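Local coordinates for protein hypoxanthine-guanine-xanthine phosphoribosyltransferase (Tritrichomonas foetus, PDB 1HGX) that transfers phosphoribosyl groups from 5-phospho-alpha-D-ribose 1-diphosphate to hypoxanthine, guanine and xanthine, salvaging host purines for a parasite that cannot make purine nucleotides de novo, at residues 16-20 with 171-175. Sequence-based numbering, arbitrary orientation.
Sequences NQDDI and LPVIG
I20 and I174 meet in a mixed contact, an isoleucine pair beside the P172 carbonyl and the Q17 amide, between the first turn of helix 17-35 and the loop 171-173 with the first residue of strand 174-177. The evidence is side-chain proximity: I20 CD1 lies 4.0 Å from I174 CG1, and the two chains run at a slant to one another. In I20, CG1 is anti to the carbonyl carbon (chi1 -69°) and the chain is extended beyond it, which carries CD1 across to I174 and to within 3.9 Å of P172 O. V173 reaches the start of the helix with one branch alone, its CG1 standing 3.8 Å from N16 CA. At the same carbonyl, Q17 folds over P172: CG is anti to the backbone N (chi1 -157°), and a bend at chi2 (58°) turns the amide toward the proline. Q17 NE2 is modelled 2.6 Å from P172 O, but the angle is poor and no hydrogen bond is counted; so short an approach leaves the NE2 position doubtful. Q17 OE1 is hydrogen-bonded to Q21 NE2, one helical turn on. D19 N donates to N16 OD1 (2.9 Å), and N16 N donates to D19 OD2 (3.0 Å), the latter nearly straight but reaching the carboxylate from above its plane. Both backbone N-H groups are thereby satisfied, and I20 N bonds to N16 O, so the helix start is held by its own residues. I174 also bonds through its backbone to L14 and Y15 of strand 10-15, which leads directly into the helix, and its side chain is about 8 Å from the bound guanosine-5'-monophosphate. The N16/D19 pair is a classic capping box, here at the junction of a helix with the small antiparallel sheet 10-15/174-177/157-158, consistent with the hood region of type I phosphoribosyltransferases.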
loop_
_atom_site.group_PDB
_atom_site.type_symbol
_atom_site.label_atom_id
_atom_site.label_comp_id
_atom_site.label_asym_id
_atom_site.label_seq_id
_atom_site.Cartn_x
_atom_site.Cartn_y
_atom_site.Cartn_z
ATOM N N ASN A 16 14.576 -1.127 -14.929
ATOM C CA ASN A 16 15.217 -1.405 -13.646
ATOM C C ASN A 16 14.710 -0.415 -12.592
ATOM O O ASN A 16 14.011 0.538 -12.926
ATOM C CB ASN A 16 16.748 -1.349 -13.775
ATOM C CG ASN A 16 17.244 -0.029 -14.327
ATOM O OD1 ASN A 16 17.033 1.025 -13.730
ATOM N ND2 ASN A 16 17.905 -0.079 -15.478
ATOM N N GLN A 17 15.100 -0.611 -11.337
ATOM C CA GLN A 17 14.633 0.258 -10.259
ATOM C C GLN A 17 14.978 1.725 -10.504
ATOM O O GLN A 17 14.198 2.612 -10.164
ATOM C CB GLN A 17 15.156 -0.227 -8.898
ATOM C CG GLN A 17 14.330 0.238 -7.673
ATOM C CD GLN A 17 12.851 -0.185 -7.721
ATOM O OE1 GLN A 17 11.953 0.658 -7.823
ATOM N NE2 GLN A 17 12.598 -1.468 -7.629
ATOM N N ASP A 18 16.111 1.980 -11.148
ATOM C CA ASP A 18 16.515 3.351 -11.445
ATOM C C ASP A 18 15.548 4.006 -12.426
ATOM O O ASP A 18 15.165 5.163 -12.238
ATOM C CB ASP A 18 17.945 3.394 -11.990
ATOM C CG ASP A 18 18.978 2.947 -10.960
ATOM O OD1 ASP A 18 18.898 3.408 -9.795
ATOM O OD2 ASP A 18 19.862 2.129 -11.310
ATOM N N ASP A 19 15.130 3.260 -13.450
ATOM C CA ASP A 19 14.191 3.777 -14.450
ATOM C C ASP A 19 12.849 4.072 -13.798
ATOM O O ASP A 19 12.232 5.093 -14.060
ATOM C CB ASP A 19 13.959 2.762 -15.572
ATOM C CG ASP A 19 15.237 2.375 -16.300
ATOM O OD1 ASP A 19 16.134 3.234 -16.445
ATOM O OD2 ASP A 19 15.335 1.206 -16.733
ATOM N N ILE A 20 12.390 3.135 -12.980
ATOM C CA ILE A 20 11.114 3.239 -12.279
ATOM C C ILE A 20 11.087 4.462 -11.381
ATOM O O ILE A 20 10.198 5.299 -11.500
ATOM C CB ILE A 20 10.858 1.948 -11.446
ATOM C CG1 ILE A 20 10.602 0.766 -12.391
ATOM C CG2 ILE A 20 9.706 2.142 -10.459
ATOM C CD1 ILE A 20 10.702 -0.588 -11.718
ATOM N N LEU A 171 10.223 -8.318 -6.846
ATOM C CA LEU A 171 11.277 -7.988 -7.804
ATOM C C LEU A 171 11.385 -6.480 -7.957
ATOM O O LEU A 171 10.376 -5.796 -8.120
ATOM C CB LEU A 171 10.983 -8.618 -9.162
ATOM C CG LEU A 171 11.544 -10.020 -9.386
ATOM C CD1 LEU A 171 11.417 -10.878 -8.140
ATOM C CD2 LEU A 171 10.831 -10.648 -10.547
ATOM N N PRO A 172 12.604 -5.936 -7.902
ATOM C CA PRO A 172 12.822 -4.493 -8.029
ATOM C C PRO A 172 12.780 -3.972 -9.475
ATOM O O PRO A 172 13.145 -2.826 -9.740
ATOM C CB PRO A 172 14.202 -4.315 -7.402
ATOM C CG PRO A 172 14.906 -5.557 -7.821
ATOM C CD PRO A 172 13.867 -6.629 -7.568
ATOM N N VAL A 173 12.314 -4.807 -10.395
ATOM C CA VAL A 173 12.246 -4.440 -11.801
ATOM C C VAL A 173 10.907 -4.857 -12.405
ATOM O O VAL A 173 10.133 -5.597 -11.800
ATOM C CB VAL A 173 13.353 -5.170 -12.627
ATOM C CG1 VAL A 173 14.741 -4.834 -12.103
ATOM C CG2 VAL A 173 13.131 -6.681 -12.592
ATOM N N ILE A 174 10.635 -4.349 -13.597
ATOM C CA ILE A 174 9.441 -4.724 -14.334
ATOM C C ILE A 174 10.033 -5.585 -15.455
ATOM O O ILE A 174 10.949 -5.156 -16.153
ATOM C CB ILE A 174 8.727 -3.480 -14.894
ATOM C CG1 ILE A 174 8.015 -2.737 -13.753
ATOM C CG2 ILE A 174 7.758 -3.866 -16.013
ATOM C CD1 ILE A 174 7.467 -1.396 -14.156
ATOM N N GLY A 175 9.563 -6.816 -15.590
ATOM C CA GLY A 175 10.109 -7.680 -16.618
ATOM C C GLY A 175 9.091 -8.643 -17.176
ATOM O O GLY A 175 7.946 -8.666 -16.732
#